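Ricin B-related lectin (Polyporus squamosus, PDB 5MUA) binds galactose through a beta-trefoil lectin part joined to a papain-like, calcium-binding protease part that takes the inhibitor E-64. Local coordinates at residues S150-G153 with A154-H157; I11-A14 with Y15-N18. One frame throughout, in Å; residues are numbered along the deposited sequence. Where two conformers were deposited one is given.

Contact 1 of 2, residues S150-G153 with A154-H157; sequences SQTG and ANVH
Thr152 places its OG1 between its own backbone N and carbonyl carbon (chi1 71°), and Asn155 swings CG back beside its backbone N (chi1 -68°). With these torsions each side chain reaches the backbone N of the other residue. This is a capping box at the start of helix 153-162, with Thr152 as N-cap. Thr152 OG1 accepts from Asn155 N at 2.9 Å in a fairly straight bond. In return Asn155 OD1 accepts from Thr152 N at 2.9 Å, but this donor lies well above the carbonyl plane. The helix pattern then takes over: Val156 N bonds to Thr152 O at 3.0 Å and His157 N to Gly153 O at 2.9 Å. Asn155 N is thus served by a side chain, Val156 N and His157 N by carbonyls. Gln151 crosses the Asn155 side chain at about a right angle, with the two amide planes 25° apart. Gln151 NE2 donates to Ser150 O nearly in the amide plane, which fixes the group's rotation. Gln151 OE1 comes within 3.4 Å of Asn155 CB. On the buried side, where Val156 also touches Phe286, the Val156 CG2 methyl lies 3.6 Å from Gln151 CB.

Contact 2 of 2, residues I11-A14 with Y15-N18; sequences IASA and YVAN
Ser13 and Tyr15 meet through the serine hydroxyl and the first part of the tyrosine residue, just where strand 7-13 ends. The motif is an ST turn: Ser13 OG accepts from the backbone N two residues on, Tyr15 N, at 3.0 Å. Val16 N gives Ser13 OG a second, weak bond at 3.4 Å. The hydroxyl oxygen takes two successive N-H groups, the first more firmly, across the bend. Ser13 has OG anti to its backbone N (chi1 179°), which carries the oxygen forward over the turn. Tyr15 also has its CG anti to the backbone N (chi1 178°), and the end of its side chain leads away from segment 11-14. The Tyr15 side chain also touches Asn139 and Thr140. Val16 points its CB away from segment 11-14 and touches Leu119, as Ser13 does. The turn opens the loop that links strands 7-13 and 19-23 in the lectin part, and Ser13 and Thr19 are joined by backbone bonding at its base. Of the Tyr15 side chain, it is CB that comes nearest Ser13 OG, at 3.3 Å.

Contact 2 comes first along the chain, contact 1 well over a hundred residues later. Their centres are 27 Å apart, and their nearest atoms about 11 Å. They do not touch, but they are joined through two neighbouring antiparallel strands. Strand 7-13 runs into contact 2, and strand 144-152 runs into contact 1. Ala12 and Thr145 share backbone bonding between these strands, and Ser150 OG bonds to Ile8 N. Contact 2 lies away from the known sites. Contact 1 is nearer the protease features: Gly153 is about 7 Å from the side chain of the calcium ligand Asp176 and about 10 Å from a bound calcium. In the conformer given, the His157 side chain is about 7 Å from a bound E-64.

Contact 1 of 2, residues S150-G153 with A154-H157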
# COMPACT_ATOMS: atom_id res chain seq x y z
N SER B 150 -2.42 21.01 8.86
CA SER B 150 -2.44 20.54 7.46
C SER B 150 -1.39 21.25 6.60
O SER B 150 -0.87 22.30 6.98
CB SER B 150 -3.82 20.80 6.81
OG SER B 150 -4.20 22.13 6.99
N GLN B 151 -1.08 20.62 5.46
CA GLN B 151 -0.25 21.14 4.42
C GLN B 151 -0.91 20.84 3.11
O GLN B 151 -1.52 19.80 2.97
CB GLN B 151 1.13 20.50 4.45
CG GLN B 151 1.91 20.85 5.64
CD GLN B 151 2.48 22.27 5.55
OE1 GLN B 151 3.53 22.48 4.96
NE2 GLN B 151 1.74 23.24 6.08
N THR B 152 -0.83 21.77 2.18
CA THR B 152 -1.23 21.49 0.81
C THR B 152 -0.23 20.59 0.10
O THR B 152 0.90 20.38 0.54
CB THR B 152 -1.45 22.75 -0.04
OG1 THR B 152 -0.20 23.38 -0.30
CG2 THR B 152 -2.41 23.74 0.70
N GLY B 153 -0.72 19.97 -0.97
CA GLY B 153 0.18 19.21 -1.85
C GLY B 153 1.35 20.07 -2.25
O GLY B 153 2.50 19.63 -2.13
N ALA B 154 1.09 21.31 -2.70
CA ALA B 154 2.18 22.22 -3.13
C ALA B 154 3.10 22.48 -1.95
O ALA B 154 4.31 22.52 -2.10
CB ALA B 154 1.63 23.55 -3.74
N ASN B 155 2.54 22.72 -0.77
CA ASN B 155 3.39 22.93 0.43
C ASN B 155 4.37 21.76 0.66
O ASN B 155 5.56 21.98 0.91
CB ASN B 155 2.63 23.00 1.75
CG ASN B 155 1.77 24.21 1.93
OD1 ASN B 155 0.83 24.12 2.70
ND2 ASN B 155 2.08 25.34 1.28
N VAL B 156 3.87 20.51 0.66
CA VAL B 156 4.72 19.34 0.94
C VAL B 156 5.76 19.19 -0.21
O VAL B 156 6.94 18.93 0.05
CB VAL B 156 3.87 18.06 1.18
CG1 VAL B 156 4.79 16.89 1.39
CG2 VAL B 156 2.89 18.18 2.33
N HIS B 157 5.35 19.37 -1.46
CA HIS B 157 6.29 19.29 -2.59
C HIS B 157 7.49 20.24 -2.42
O HIS B 157 8.67 19.81 -2.55
CB HIS B 157 5.57 19.48 -3.92
CG HIS B 157 6.47 19.53 -5.12
ND1 HIS B 157 7.19 18.43 -5.56
CD2 HIS B 157 6.75 20.53 -5.98
CE1 HIS B 157 7.86 18.76 -6.66
NE2 HIS B 157 7.61 20.03 -6.93

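Contact 2 of 2, residues I11-A14 with Y15-N18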
# COMPACT_ATOMS: atom_id res chain seq x y z
N ILE B 11 -8.80 24.17 17.39
CA ILE B 11 -9.40 25.48 17.72
C ILE B 11 -9.34 25.54 19.25
O ILE B 11 -10.08 24.83 19.93
CB ILE B 11 -10.86 25.56 17.22
CG1 ILE B 11 -10.97 25.26 15.71
CG2 ILE B 11 -11.46 26.94 17.55
CD1 ILE B 11 -12.40 25.23 15.18
N ALA B 12 -8.45 26.36 19.79
CA ALA B 12 -8.26 26.42 21.24
C ALA B 12 -8.83 27.72 21.78
O ALA B 12 -8.74 28.75 21.12
CB ALA B 12 -6.77 26.38 21.61
N SER B 13 -9.31 27.63 22.99
CA SER B 13 -9.80 28.88 23.71
C SER B 13 -8.64 29.77 24.06
O SER B 13 -7.67 29.31 24.59
CB SER B 13 -10.50 28.51 25.00
OG SER B 13 -10.94 29.68 25.69
N ALA B 14 -8.73 31.09 23.78
CA ALA B 14 -7.71 32.01 24.31
C ALA B 14 -8.13 32.49 25.69
O ALA B 14 -7.37 33.25 26.27
CB ALA B 14 -7.47 33.18 23.38
N TYR B 15 -9.31 32.10 26.17
CA TYR B 15 -9.84 32.55 27.45
C TYR B 15 -9.31 31.76 28.61
O TYR B 15 -9.03 32.30 29.66
CB TYR B 15 -11.34 32.46 27.41
CG TYR B 15 -12.08 32.84 28.67
CD1 TYR B 15 -12.13 34.16 29.10
CD2 TYR B 15 -12.80 31.90 29.37
CE1 TYR B 15 -12.86 34.50 30.21
CE2 TYR B 15 -13.55 32.23 30.50
CZ TYR B 15 -13.58 33.57 30.89
OH TYR B 15 -14.27 33.94 32.01
N VAL B 16 -9.17 30.44 28.45
CA VAL B 16 -8.55 29.58 29.47
C VAL B 16 -7.53 28.67 28.81
O VAL B 16 -7.70 28.30 27.67
CB VAL B 16 -9.57 28.76 30.25
CG1 VAL B 16 -10.44 29.69 31.09
CG2 VAL B 16 -10.42 27.91 29.32
N ALA B 17 -6.51 28.28 29.56
CA ALA B 17 -5.44 27.48 29.01
C ALA B 17 -5.81 26.01 28.82
O ALA B 17 -6.74 25.46 29.43
CB ALA B 17 -4.21 27.56 29.91
N ASN B 18 -5.02 25.37 27.97
CA ASN B 18 -5.10 23.93 27.80
C ASN B 18 -6.45 23.38 27.33
O ASN B 18 -6.78 22.24 27.59
CB ASN B 18 -4.68 23.25 29.08
CG ASN B 18 -3.29 23.60 29.46
OD1 ASN B 18 -3.04 24.25 30.48
ND2 ASN B 18 -2.35 23.20 28.62